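Local coordinates for protein mirolysin (PDB 6R7V) that is a pappalysin-family metzincin metallopeptidase of Tannerella forsythia, captured as its zinc-bound zymogen, and probably cleaves proteins once its cysteine-switch latency is released, at residues V51-N56 / I118-T123; S42-I47 / N98-F103; I47-H52 / F103-R108. The protein carries 1 engineered substitution. All blocks are in the same frame, centred on the assembly; numbering follows the deposited sequence.

Overall arrangement
All three contacts lie along one long strand, 45-55, of the mixed sheet. Contact 2 (42-47 with 98-103) and contact 3 (47-52 with 103-108) follow one another along the same parallel pairing with strand 101-105; they share I47 and F103, and their centres are about 14 Å apart. Contact 1 (51-56 with 118-123) takes over at the far end, where strand 118-122 pairs with 45-55; its centre is about 15 Å from that of contact 3 and about 27 Å from that of contact 2. Both partner strands come later in the chain, 101-105 first. Strand 45-55 is thus an interior strand, joined first to 101-105, then to 118-122, and also to 152-157.

Contact 1: residues V51-N56 / I118-T123; sequences VHVVYN and ITRTST
Parallel pairing joins the 51-55 part of strand 45-55 to strand 118-122, with axes 4.7 Å apart at closest and nearly parallel, and sets H52 beside T119, V53 beside R120 and Y55 beside S122. V53 and Y55 each give and receive a backbone bond: V53 N to T119 O (2.9 Å) and T121 N to V53 O, then Y55 N to T121 O and T123 N to Y55 O. On the face carrying H52, V54, T119 and T121, H52 ND1 and T119 OG1 are 2.7 Å apart, the hydroxyl in the ring plane. T119 holds OG1 between its backbone N and carbonyl carbon (chi1 69°), turning it to this edge; N153 takes H52 NE2, fixing the ring's rotation. A water bonded to V53 O, T119 OG1 and T121 OG1 ties the threonines to the backbone. On the opposite face S122 CA sits over the Y55 ring, 4.0 Å from its centroid and 13° off the normal, a CH-pi contact. V53 CG2 lies over one face of the R120 guanidinium, with NH1 3.7 Å from V53 CG1; NH1 bonds to I62 O and NH2 forms a salt bridge with D64. Beyond the strands N56 ND2 donates almost straight (176°) to T123 O at 3.0 Å. H52 and V54 bond through their backbones to strand 152-157, marking 45-55 as an interior strand in the parallel part of a mixed beta-sheet.

Contact 2: residues S42-I47 / N98-F103; sequences SSTILI and NANIEF
A chi1 of -173° swings the N100 amide away from its own N and across to T44, whose own chi1 of -56° sets OG1 beside the backbone N and sends CG2 toward E102. The two side chains T44 and N100 cross at about a right angle, and T44 OG1 donates to N100 OD1 at 2.7 Å, tilted 17° from the carbonyl plane of the amide. The backbone of N100 is used as well: I45 N gives a nearly straight bond to N100 O at 3.1 Å, so one residue grips the start of the strand through both side chain and main chain. From here the parallel ladder runs on, E102 N to I45 O and I47 N to E102 O, both 2.8 Å. T44 CG2 lies 3.5 Å from E102 OE2, and L46 CD1 comes 3.8 Å from E102 OE1, so two methyl groups flank the extended glutamate side chain. The other face, carrying I45, I101, I47 and F103, is apolar. There I47 CG1 meets I101 CG2 at 3.8 Å, and I47 and F103 lie side by side, CB of the isoleucine 3.8 Å from CD2 of the ring. F78 meets the same ring edge-to-face, and F290 touches I45 and I47. R287 bonds to S43 O and A99 O, joining helix 280-288 to both entering loops. Polar bonds of T44 and N100 therefore secure the entry to the pairing, while the I45, I47, I101 and F103 face is held by hydrocarbon contact and E102 lies on the other face.

Contact 3: residues I47-H52 / F103-R108; sequences IPVVVH and FKLARR
V49 CG2 approaches the F103 ring at its edge, in the ring plane and 4.0 Å from CD2, while V49 CG1 faces L105 CD2 at 4.3 Å. L105 CG stands anti to the carbonyl carbon (chi1 -70°), which brings CD2 toward strand 45-55, 4.0 Å from V51 CG2. This one methyl thus bridges two valines on the same face of the sheet. Beneath the side chains, the backbone holds the register: K104 N to I47 O at 3.1 Å, V49 N to K104 O at 2.8 Å, and A106 N to V49 O, also 2.8 Å. The last donor belongs to a residue beyond the strand, and A106 CB rests 3.6 Å from the same V49 O. Farther out, helix 64-77 covers this apolar face, with I71 on V49 and L105, I67 on V51, and L74 on F103; the N75 side chain accepts from F103 N. Strand 152-157 pairs with P48 and V50. The short axes already diverge by 47°; the bridges end at V49 with L105, and A106 N gives the last bond. Cohesion here accordingly comes from three backbone bonds together with hydrocarbon packing between the strands, backed by helix 64-77, with no charged group from either segment on the covered face.

Contact 1: residues V51-N56 / I118-T123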
ATOM      1  N   VAL A  51      -6.120   4.925  11.907  1.00 14.30           N
ATOM      2  CA  VAL A  51      -4.705   5.346  11.931  1.00 13.94           C
ATOM      3  C   VAL A  51      -4.217   5.333  13.361  1.00 15.89           C
ATOM      4  O   VAL A  51      -4.783   6.037  14.227  1.00 17.17           O
ATOM      5  CB  VAL A  51      -4.541   6.739  11.293  1.00 16.06           C
ATOM      6  CG1 VAL A  51      -3.067   7.174  11.322  1.00 16.77           C
ATOM      7  CG2 VAL A  51      -5.052   6.704   9.855  1.00 15.69           C
ATOM      8  N   HIS A  52      -3.164   4.543  13.613  1.00 13.62           N
ATOM      9  CA  HIS A  52      -2.555   4.438  14.932  1.00 13.45           C
ATOM     10  C   HIS A  52      -1.298   5.254  14.973  1.00 15.73           C
ATOM     11  O   HIS A  52      -0.294   4.805  14.410  1.00 14.95           O
ATOM     12  CB  HIS A  52      -2.216   2.989  15.309  1.00 14.68           C
ATOM     13  CG  HIS A  52      -3.348   2.027  15.188  1.00 16.93           C
ATOM     14  ND1 HIS A  52      -4.388   2.030  16.090  1.00 18.88           N
ATOM     15  CD2 HIS A  52      -3.546   1.024  14.291  1.00 16.72           C
ATOM     16  CE1 HIS A  52      -5.208   1.056  15.710  1.00 17.84           C
ATOM     17  NE2 HIS A  52      -4.725   0.406  14.642  1.00 16.29           N
ATOM     18  N   VAL A  53      -1.328   6.428  15.637  1.00 14.90           N
ATOM     19  CA  VAL A  53      -0.107   7.236  15.791  1.00 15.55           C
ATOM     20  C   VAL A  53       0.594   6.746  17.044  1.00 15.91           C
ATOM     21  O   VAL A  53       0.004   6.780  18.138  1.00 17.17           O
ATOM     22  CB  VAL A  53      -0.404   8.750  15.851  1.00 18.15           C
ATOM     23  CG1 VAL A  53       0.889   9.563  15.966  1.00 18.84           C
ATOM     24  CG2 VAL A  53      -1.220   9.202  14.641  1.00 16.83           C
ATOM     25  N   VAL A  54       1.837   6.244  16.881  1.00 14.71           N
ATOM     26  CA  VAL A  54       2.621   5.727  17.999  1.00 15.02           C
ATOM     27  C   VAL A  54       3.815   6.654  18.107  1.00 17.34           C
ATOM     28  O   VAL A  54       4.597   6.756  17.162  1.00 17.05           O
ATOM     29  CB  VAL A  54       2.998   4.239  17.760  1.00 16.74           C
ATOM     30  CG1 VAL A  54       3.798   3.697  18.938  1.00 18.30           C
ATOM     31  CG2 VAL A  54       1.746   3.371  17.496  1.00 16.71           C
ATOM     32  N   TYR A  55       3.927   7.386  19.217  1.00 16.78           N
ATOM     33  CA  TYR A  55       4.899   8.461  19.284  1.00 17.16           C
ATOM     34  C   TYR A  55       5.726   8.443  20.528  1.00 19.55           C
ATOM     35  O   TYR A  55       5.212   8.227  21.631  1.00 17.75           O
ATOM     36  CB  TYR A  55       4.162   9.828  19.135  1.00 18.12           C
ATOM     37  CG  TYR A  55       3.187  10.164  20.244  1.00 18.06           C
ATOM     38  CD1 TYR A  55       1.876   9.688  20.217  1.00 20.86           C
ATOM     39  CD2 TYR A  55       3.568  10.971  21.306  1.00 18.08           C
ATOM     40  CE1 TYR A  55       0.993   9.942  21.263  1.00 23.29           C
ATOM     41  CE2 TYR A  55       2.694  11.240  22.352  1.00 18.89           C
ATOM     42  CZ  TYR A  55       1.398  10.738  22.313  1.00 24.60           C
ATOM     43  OH  TYR A  55       0.526  11.031  23.332  1.00 26.70           O
ATOM     44  N   ASN A  56       7.002   8.794  20.358  1.00 16.32           N
ATOM     45  CA  ASN A  56       7.978   8.873  21.441  1.00 17.60           C
ATOM     46  C   ASN A  56       8.297  10.331  21.755  1.00 20.41           C
ATOM     47  O   ASN A  56       8.917  10.621  22.774  1.00 21.54           O
ATOM     48  CB  ASN A  56       9.244   8.109  21.016  1.00 21.13           C
ATOM     49  CG  ASN A  56      10.424   8.176  21.953  1.00 28.82           C
ATOM     50  OD1 ASN A  56      11.515   8.663  21.583  1.00 30.07           O
ATOM     51  ND2 ASN A  56      10.233   7.714  23.192  1.00 24.72           N
ATOM     52  N   ILE A 118      -8.693   7.772  14.723  1.00 17.06           N
ATOM     53  CA  ILE A 118      -7.296   8.055  15.008  1.00 17.08           C
ATOM     54  C   ILE A 118      -7.023   7.640  16.449  1.00 20.75           C
ATOM     55  O   ILE A 118      -7.731   8.099  17.380  1.00 21.24           O
ATOM     56  CB  ILE A 118      -6.959   9.546  14.776  1.00 19.15           C
ATOM     57  CG1 ILE A 118      -7.223   9.965  13.295  1.00 19.60           C
ATOM     58  CG2 ILE A 118      -5.502   9.857  15.220  1.00 19.80           C
ATOM     59  CD1 ILE A 118      -7.245  11.492  13.042  1.00 20.91           C
ATOM     60  N   THR A 119      -6.011   6.792  16.664  1.00 17.64           N
ATOM     61  CA  THR A 119      -5.603   6.447  18.029  1.00 16.38           C
ATOM     62  C   THR A 119      -4.251   7.087  18.280  1.00 18.34           C
ATOM     63  O   THR A 119      -3.507   7.348  17.332  1.00 18.33           O
ATOM     64  CB  THR A 119      -5.540   4.946  18.280  1.00 18.77           C
ATOM     65  OG1 THR A 119      -4.455   4.355  17.543  1.00 18.49           O
ATOM     66  CG2 THR A 119      -6.861   4.219  17.956  1.00 18.20           C
ATOM     67  N   ARG A 120      -3.952   7.353  19.540  1.00 17.68           N
ATOM     68  CA  ARG A 120      -2.704   7.977  19.964  1.00 17.70           C
ATOM     69  C   ARG A 120      -2.112   7.156  21.084  1.00 20.74           C
ATOM     70  O   ARG A 120      -2.765   6.975  22.120  1.00 20.72           O
ATOM     71  CB  ARG A 120      -2.939   9.418  20.446  1.00 18.81           C
ATOM     72  CG  ARG A 120      -3.712  10.319  19.491  1.00 29.26           C
ATOM     73  CD  ARG A 120      -2.760  11.132  18.683  1.00 35.84           C
ATOM     74  NE  ARG A 120      -3.416  11.959  17.670  1.00 24.02           N
ATOM     75  CZ  ARG A 120      -2.739  12.544  16.705  1.00 25.13           C
ATOM     76  NH1 ARG A 120      -1.421  12.405  16.636  1.00 24.18           N
ATOM     77  NH2 ARG A 120      -3.368  13.278  15.794  1.00 20.87           N
ATOM     78  N   THR A 121      -0.879   6.681  20.903  1.00 17.08           N
ATOM     79  CA  THR A 121      -0.204   5.854  21.894  1.00 17.25           C
ATOM     80  C   THR A 121       1.176   6.394  22.126  1.00 20.01           C
ATOM     81  O   THR A 121       2.007   6.378  21.219  1.00 19.07           O
ATOM     82  CB  THR A 121      -0.115   4.384  21.440  1.00 23.06           C
ATOM     83  OG1 THR A 121      -1.414   3.930  21.041  1.00 22.31           O
ATOM     84  CG2 THR A 121       0.491   3.458  22.533  1.00 24.28           C
ATOM     85  N   SER A 122       1.446   6.857  23.357  1.00 19.99           N
ATOM     86  CA  SER A 122       2.795   7.288  23.699  1.00 20.40           C
ATOM     87  C   SER A 122       3.617   6.024  23.961  1.00 21.99           C
ATOM     88  O   SER A 122       3.075   4.986  24.396  1.00 23.05           O
ATOM     89  CB  SER A 122       2.783   8.236  24.891  1.00 25.81           C
ATOM     90  OG  SER A 122       2.393   7.579  26.081  1.00 38.54           O
ATOM     91  N   THR A 123       4.902   6.075  23.614  1.00 19.12           N
ATOM     92  CA  THR A 123       5.773   4.923  23.759  1.00 19.11           C
ATOM     93  C   THR A 123       7.158   5.321  24.200  1.00 22.24           C
ATOM     94  O   THR A 123       7.608   6.432  23.916  1.00 20.76           O
ATOM     95  CB  THR A 123       5.833   4.128  22.422  1.00 23.33           C
ATOM     96  OG1 THR A 123       6.580   2.924  22.614  1.00 20.90           O
ATOM     97  CG2 THR A 123       6.451   4.925  21.261  1.00 20.21           C
TER
HETATM   98  O   HOH W   1      -1.890   4.545  18.453  1.00 19.57           O
HETATM   99  O   HOH W   2       7.665   8.846  25.122  1.00 43.22           O

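Contact 2: residues S42-I47 / N98-F103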
ATOM      1  N   SER A  42     -18.888  -4.977  -8.882  1.00 20.41           N
ATOM      2  CA  SER A  42     -19.035  -3.977  -9.929  1.00 20.18           C
ATOM      3  C   SER A  42     -19.200  -2.592  -9.306  1.00 24.91           C
ATOM      4  O   SER A  42     -19.263  -1.600 -10.037  1.00 27.66           O
ATOM      5  CB  SER A  42     -20.236  -4.304 -10.813  1.00 25.22           C
ATOM      6  OG  SER A  42     -21.421  -4.329 -10.035  1.00 33.92           O
ATOM      7  N   SER A  43     -19.287  -2.517  -7.959  1.00 20.20           N
ATOM      8  CA  SER A  43     -19.524  -1.237  -7.315  1.00 20.49           C
ATOM      9  C   SER A  43     -18.344  -0.754  -6.491  1.00 18.86           C
ATOM     10  O   SER A  43     -17.321  -1.421  -6.360  1.00 18.62           O
ATOM     11  CB  SER A  43     -20.770  -1.281  -6.448  1.00 26.36           C
ATOM     12  OG  SER A  43     -20.663  -2.326  -5.500  1.00 36.64           O
ATOM     13  N   THR A  44     -18.478   0.457  -5.944  1.00 16.15           N
ATOM     14  CA  THR A  44     -17.439   1.076  -5.158  1.00 15.95           C
ATOM     15  C   THR A  44     -17.122   0.237  -3.933  1.00 18.33           C
ATOM     16  O   THR A  44     -18.035  -0.247  -3.245  1.00 18.93           O
ATOM     17  CB  THR A  44     -17.833   2.496  -4.746  1.00 20.61           C
ATOM     18  OG1 THR A  44     -18.149   3.264  -5.906  1.00 18.82           O
ATOM     19  CG2 THR A  44     -16.701   3.201  -4.022  1.00 18.82           C
ATOM     20  N   ILE A  45     -15.817   0.007  -3.695  1.00 14.75           N
ATOM     21  CA  ILE A  45     -15.328  -0.731  -2.541  1.00 13.62           C
ATOM     22  C   ILE A  45     -14.973   0.307  -1.496  1.00 16.62           C
ATOM     23  O   ILE A  45     -14.251   1.254  -1.812  1.00 16.77           O
ATOM     24  CB  ILE A  45     -14.117  -1.601  -2.956  1.00 16.05           C
ATOM     25  CG1 ILE A  45     -14.574  -2.728  -3.893  1.00 17.01           C
ATOM     26  CG2 ILE A  45     -13.383  -2.133  -1.717  1.00 19.11           C
ATOM     27  CD1 ILE A  45     -13.417  -3.428  -4.622  1.00 17.85           C
ATOM     28  N   LEU A  46     -15.517   0.166  -0.280  1.00 16.68           N
ATOM     29  CA  LEU A  46     -15.246   1.114   0.796  1.00 16.53           C
ATOM     30  C   LEU A  46     -14.372   0.451   1.855  1.00 18.47           C
ATOM     31  O   LEU A  46     -14.695  -0.630   2.345  1.00 18.34           O
ATOM     32  CB  LEU A  46     -16.583   1.587   1.409  1.00 17.19           C
ATOM     33  CG  LEU A  46     -16.504   2.489   2.645  1.00 21.13           C
ATOM     34  CD1 LEU A  46     -15.710   3.757   2.373  1.00 21.43           C
ATOM     35  CD2 LEU A  46     -17.923   2.855   3.104  1.00 21.18           C
ATOM     36  N   ILE A  47     -13.317   1.152   2.247  1.00 16.19           N
ATOM     37  CA  ILE A  47     -12.376   0.664   3.238  1.00 15.07           C
ATOM     38  C   ILE A  47     -12.426   1.528   4.485  1.00 15.95           C
ATOM     39  O   ILE A  47     -11.930   2.653   4.436  1.00 15.28           O
ATOM     40  CB  ILE A  47     -10.931   0.693   2.669  1.00 17.56           C
ATOM     41  CG1 ILE A  47     -10.777  -0.030   1.314  1.00 20.71           C
ATOM     42  CG2 ILE A  47      -9.906   0.159   3.716  1.00 17.64           C
ATOM     43  CD1 ILE A  47     -10.970  -1.406   1.298  1.00 24.43           C
ATOM     44  N   ASN A  98      -8.698   3.418 -12.693  1.00 14.50           N
ATOM     45  CA  ASN A  98      -9.525   4.047 -11.673  1.00 12.75           C
ATOM     46  C   ASN A  98      -9.952   2.897 -10.783  1.00 14.46           C
ATOM     47  O   ASN A  98     -10.782   2.106 -11.212  1.00 16.01           O
ATOM     48  CB  ASN A  98     -10.714   4.712 -12.359  1.00 14.70           C
ATOM     49  CG  ASN A  98     -11.712   5.308 -11.416  1.00 22.56           C
ATOM     50  OD1 ASN A  98     -11.700   5.057 -10.203  1.00 17.83           O
ATOM     51  ND2 ASN A  98     -12.606   6.111 -11.992  1.00 25.10           N
ATOM     52  N   ALA A  99      -9.356   2.762  -9.586  1.00 13.20           N
ATOM     53  CA  ALA A  99      -9.631   1.582  -8.771  1.00 12.79           C
ATOM     54  C   ALA A  99     -11.016   1.563  -8.218  1.00 14.65           C
ATOM     55  O   ALA A  99     -11.477   0.505  -7.811  1.00 14.69           O
ATOM     56  CB  ALA A  99      -8.633   1.483  -7.620  1.00 13.68           C
ATOM     57  N   ASN A 100     -11.688   2.726  -8.130  1.00 14.18           N
ATOM     58  CA  ASN A 100     -13.039   2.790  -7.579  1.00 13.73           C
ATOM     59  C   ASN A 100     -13.064   2.159  -6.173  1.00 14.16           C
ATOM     60  O   ASN A 100     -13.951   1.368  -5.798  1.00 14.15           O
ATOM     61  CB  ASN A 100     -14.056   2.172  -8.541  1.00 14.89           C
ATOM     62  CG  ASN A 100     -15.502   2.339  -8.123  1.00 17.10           C
ATOM     63  OD1 ASN A 100     -15.855   3.270  -7.393  1.00 18.52           O
ATOM     64  ND2 ASN A 100     -16.345   1.420  -8.560  1.00 17.14           N
ATOM     65  N   ILE A 101     -12.039   2.523  -5.384  1.00 13.12           N
ATOM     66  CA  ILE A 101     -11.897   2.160  -3.985  1.00 13.24           C
ATOM     67  C   ILE A 101     -11.850   3.470  -3.208  1.00 15.46           C
ATOM     68  O   ILE A 101     -11.045   4.351  -3.534  1.00 15.65           O
ATOM     69  CB  ILE A 101     -10.617   1.303  -3.767  1.00 15.11           C
ATOM     70  CG1 ILE A 101     -10.706  -0.020  -4.526  1.00 14.78           C
ATOM     71  CG2 ILE A 101     -10.404   1.037  -2.267  1.00 16.69           C
ATOM     72  CD1 ILE A 101      -9.391  -0.883  -4.503  1.00 17.01           C
ATOM     73  N   GLU A 102     -12.689   3.570  -2.170  1.00 14.73           N
ATOM     74  CA  GLU A 102     -12.770   4.704  -1.243  1.00 16.63           C
ATOM     75  C   GLU A 102     -12.246   4.344   0.121  1.00 14.98           C
ATOM     76  O   GLU A 102     -12.446   3.215   0.563  1.00 15.94           O
ATOM     77  CB  GLU A 102     -14.246   5.107  -1.016  1.00 19.70           C
ATOM     78  CG  GLU A 102     -14.942   5.877  -2.092  1.00 30.58           C
ATOM     79  CD  GLU A 102     -16.428   6.039  -1.810  1.00 25.19           C
ATOM     80  OE1 GLU A 102     -16.916   5.655  -0.723  1.00 34.64           O
ATOM     81  OE2 GLU A 102     -17.120   6.481  -2.736  1.00 29.43           O
ATOM     82  N   PHE A 103     -11.741   5.337   0.847  1.00 14.06           N
ATOM     83  CA  PHE A 103     -11.198   5.175   2.191  1.00 13.89           C
ATOM     84  C   PHE A 103     -11.873   6.157   3.093  1.00 17.30           C
ATOM     85  O   PHE A 103     -12.050   7.316   2.718  1.00 16.59           O
ATOM     86  CB  PHE A 103      -9.684   5.424   2.201  1.00 13.94           C
ATOM     87  CG  PHE A 103      -8.902   4.470   1.337  1.00 14.81           C
ATOM     88  CD1 PHE A 103      -8.784   4.684  -0.037  1.00 14.96           C
ATOM     89  CD2 PHE A 103      -8.313   3.332   1.883  1.00 14.53           C
ATOM     90  CE1 PHE A 103      -8.065   3.796  -0.839  1.00 15.66           C
ATOM     91  CE2 PHE A 103      -7.628   2.421   1.070  1.00 16.39           C
ATOM     92  CZ  PHE A 103      -7.502   2.665  -0.292  1.00 15.47           C
TER

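Contact 3: residues I47-H52 / F103-R108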
ATOM      1  N   ILE A  47     -13.317   1.152   2.247  1.00 16.19           N
ATOM      2  CA  ILE A  47     -12.376   0.664   3.238  1.00 15.07           C
ATOM      3  C   ILE A  47     -12.426   1.528   4.485  1.00 15.95           C
ATOM      4  O   ILE A  47     -11.930   2.653   4.436  1.00 15.28           O
ATOM      5  CB  ILE A  47     -10.931   0.693   2.669  1.00 17.56           C
ATOM      6  CG1 ILE A  47     -10.777  -0.030   1.314  1.00 20.71           C
ATOM      7  CG2 ILE A  47      -9.906   0.159   3.716  1.00 17.64           C
ATOM      8  CD1 ILE A  47     -10.970  -1.406   1.298  1.00 24.43           C
ATOM      9  N   PRO A  48     -12.940   1.012   5.627  1.00 15.04           N
ATOM     10  CA  PRO A  48     -12.833   1.749   6.911  1.00 14.78           C
ATOM     11  C   PRO A  48     -11.396   1.742   7.376  1.00 15.90           C
ATOM     12  O   PRO A  48     -10.740   0.698   7.332  1.00 15.93           O
ATOM     13  CB  PRO A  48     -13.701   0.905   7.880  1.00 15.47           C
ATOM     14  CG  PRO A  48     -14.545  -0.003   6.985  1.00 17.67           C
ATOM     15  CD  PRO A  48     -13.613  -0.290   5.813  1.00 15.56           C
ATOM     16  N   VAL A  49     -10.878   2.899   7.805  1.00 13.40           N
ATOM     17  CA  VAL A  49      -9.489   3.026   8.188  1.00 12.66           C
ATOM     18  C   VAL A  49      -9.368   3.457   9.630  1.00 15.55           C
ATOM     19  O   VAL A  49     -10.090   4.333  10.094  1.00 16.33           O
ATOM     20  CB  VAL A  49      -8.790   4.082   7.270  1.00 14.94           C
ATOM     21  CG1 VAL A  49      -7.332   4.334   7.690  1.00 15.02           C
ATOM     22  CG2 VAL A  49      -8.848   3.658   5.797  1.00 15.93           C
ATOM     23  N   VAL A  50      -8.392   2.901  10.326  1.00 13.64           N
ATOM     24  CA  VAL A  50      -7.962   3.402  11.619  1.00 13.63           C
ATOM     25  C   VAL A  50      -6.479   3.708  11.512  1.00 14.80           C
ATOM     26  O   VAL A  50      -5.687   2.892  11.006  1.00 14.49           O
ATOM     27  CB  VAL A  50      -8.305   2.464  12.800  1.00 16.18           C
ATOM     28  CG1 VAL A  50      -7.725   1.052  12.618  1.00 16.45           C
ATOM     29  CG2 VAL A  50      -7.883   3.076  14.138  1.00 16.72           C
ATOM     30  N   VAL A  51      -6.120   4.925  11.907  1.00 14.30           N
ATOM     31  CA  VAL A  51      -4.705   5.346  11.931  1.00 13.94           C
ATOM     32  C   VAL A  51      -4.217   5.333  13.361  1.00 15.89           C
ATOM     33  O   VAL A  51      -4.783   6.037  14.227  1.00 17.17           O
ATOM     34  CB  VAL A  51      -4.541   6.739  11.293  1.00 16.06           C
ATOM     35  CG1 VAL A  51      -3.067   7.174  11.322  1.00 16.77           C
ATOM     36  CG2 VAL A  51      -5.052   6.704   9.855  1.00 15.69           C
ATOM     37  N   HIS A  52      -3.164   4.543  13.613  1.00 13.62           N
ATOM     38  CA  HIS A  52      -2.555   4.438  14.932  1.00 13.45           C
ATOM     39  C   HIS A  52      -1.298   5.254  14.973  1.00 15.73           C
ATOM     40  O   HIS A  52      -0.294   4.805  14.410  1.00 14.95           O
ATOM     41  CB  HIS A  52      -2.216   2.989  15.309  1.00 14.68           C
ATOM     42  CG  HIS A  52      -3.348   2.027  15.188  1.00 16.93           C
ATOM     43  ND1 HIS A  52      -4.388   2.030  16.090  1.00 18.88           N
ATOM     44  CD2 HIS A  52      -3.546   1.024  14.291  1.00 16.72           C
ATOM     45  CE1 HIS A  52      -5.208   1.056  15.710  1.00 17.84           C
ATOM     46  NE2 HIS A  52      -4.725   0.406  14.642  1.00 16.29           N
ATOM     47  N   PHE A 103     -11.741   5.337   0.847  1.00 14.06           N
ATOM     48  CA  PHE A 103     -11.198   5.175   2.191  1.00 13.89           C
ATOM     49  C   PHE A 103     -11.873   6.157   3.093  1.00 17.30           C
ATOM     50  O   PHE A 103     -12.050   7.316   2.718  1.00 16.59           O
ATOM     51  CB  PHE A 103      -9.684   5.424   2.201  1.00 13.94           C
ATOM     52  CG  PHE A 103      -8.902   4.470   1.337  1.00 14.81           C
ATOM     53  CD1 PHE A 103      -8.784   4.684  -0.037  1.00 14.96           C
ATOM     54  CD2 PHE A 103      -8.313   3.332   1.883  1.00 14.53           C
ATOM     55  CE1 PHE A 103      -8.065   3.796  -0.839  1.00 15.66           C
ATOM     56  CE2 PHE A 103      -7.628   2.421   1.070  1.00 16.39           C
ATOM     57  CZ  PHE A 103      -7.502   2.665  -0.292  1.00 15.47           C
ATOM     58  N   LYS A 104     -12.309   5.697   4.271  1.00 14.33           N
ATOM     59  CA  LYS A 104     -12.914   6.619   5.232  1.00 14.59           C
ATOM     60  C   LYS A 104     -12.434   6.272   6.603  1.00 16.11           C
ATOM     61  O   LYS A 104     -12.425   5.093   6.976  1.00 15.43           O
ATOM     62  CB  LYS A 104     -14.456   6.575   5.217  1.00 16.93           C
ATOM     63  CG  LYS A 104     -15.130   7.097   3.964  1.00 22.52           C
ATOM     64  CD  LYS A 104     -16.662   7.025   4.113  1.00 27.09           C
ATOM     65  CE  LYS A 104     -17.311   7.137   2.765  1.00 30.86           C
ATOM     66  NZ  LYS A 104     -18.789   7.179   2.858  1.00 34.10           N
ATOM     67  N   LEU A 105     -12.128   7.295   7.414  1.00 15.20           N
ATOM     68  CA  LEU A 105     -11.761   7.003   8.781  1.00 15.73           C
ATOM     69  C   LEU A 105     -12.959   6.414   9.526  1.00 17.03           C
ATOM     70  O   LEU A 105     -14.091   6.895   9.379  1.00 17.24           O
ATOM     71  CB  LEU A 105     -11.311   8.280   9.487  1.00 15.98           C
ATOM     72  CG  LEU A 105      -9.957   8.853   9.021  1.00 18.14           C
ATOM     73  CD1 LEU A 105      -9.716  10.238   9.669  1.00 20.06           C
ATOM     74  CD2 LEU A 105      -8.799   7.922   9.446  1.00 19.55           C
ATOM     75  N   ALA A 106     -12.707   5.377  10.317  1.00 16.67           N
ATOM     76  CA  ALA A 106     -13.746   4.736  11.110  1.00 16.82           C
ATOM     77  C   ALA A 106     -14.404   5.710  12.067  1.00 18.29           C
ATOM     78  O   ALA A 106     -13.761   6.618  12.580  1.00 16.92           O
ATOM     79  CB  ALA A 106     -13.134   3.591  11.911  1.00 19.44           C
ATOM     80  N   ARG A 107     -15.699   5.502  12.323  1.00 16.14           N
ATOM     81  CA  ARG A 107     -16.462   6.308  13.257  1.00 16.52           C
ATOM     82  C   ARG A 107     -16.981   5.454  14.405  1.00 17.89           C
ATOM     83  O   ARG A 107     -17.521   5.976  15.381  1.00 19.18           O
ATOM     84  CB  ARG A 107     -17.606   7.066  12.564  1.00 19.98           C
ATOM     85  CG  ARG A 107     -17.101   8.068  11.519  1.00 21.67           C
ATOM     86  CD  ARG A 107     -16.282   9.231  12.076  1.00 26.56           C
ATOM     87  NE  ARG A 107     -16.918   9.907  13.214  1.00 33.42           N
ATOM     88  CZ  ARG A 107     -17.820  10.880  13.120  1.00 54.93           C
ATOM     89  NH1 ARG A 107     -18.213  11.319  11.930  1.00 44.63           N
ATOM     90  NH2 ARG A 107     -18.334  11.423  14.216  1.00 48.42           N
ATOM     91  N   ARG A 108     -16.792   4.135  14.292  1.00 17.21           N
ATOM     92  CA  ARG A 108     -17.181   3.185  15.356  1.00 17.10           C
ATOM     93  C   ARG A 108     -16.010   2.266  15.614  1.00 17.01           C
ATOM     94  O   ARG A 108     -15.460   1.718  14.649  1.00 17.94           O
ATOM     95  CB  ARG A 108     -18.419   2.373  14.947  1.00 18.97           C
ATOM     96  CG  ARG A 108     -19.653   3.244  14.806  1.00 28.01           C
ATOM     97  CD  ARG A 108     -20.768   2.503  14.158  1.00 38.51           C
ATOM     98  NE  ARG A 108     -21.797   3.421  13.676  1.00 43.40           N
ATOM     99  CZ  ARG A 108     -23.001   3.035  13.274  1.00 62.15           C
ATOM    100  NH1 ARG A 108     -23.325   1.749  13.267  1.00 39.36           N
ATOM    101  NH2 ARG A 108     -23.887   3.931  12.864  1.00 58.01           N
TER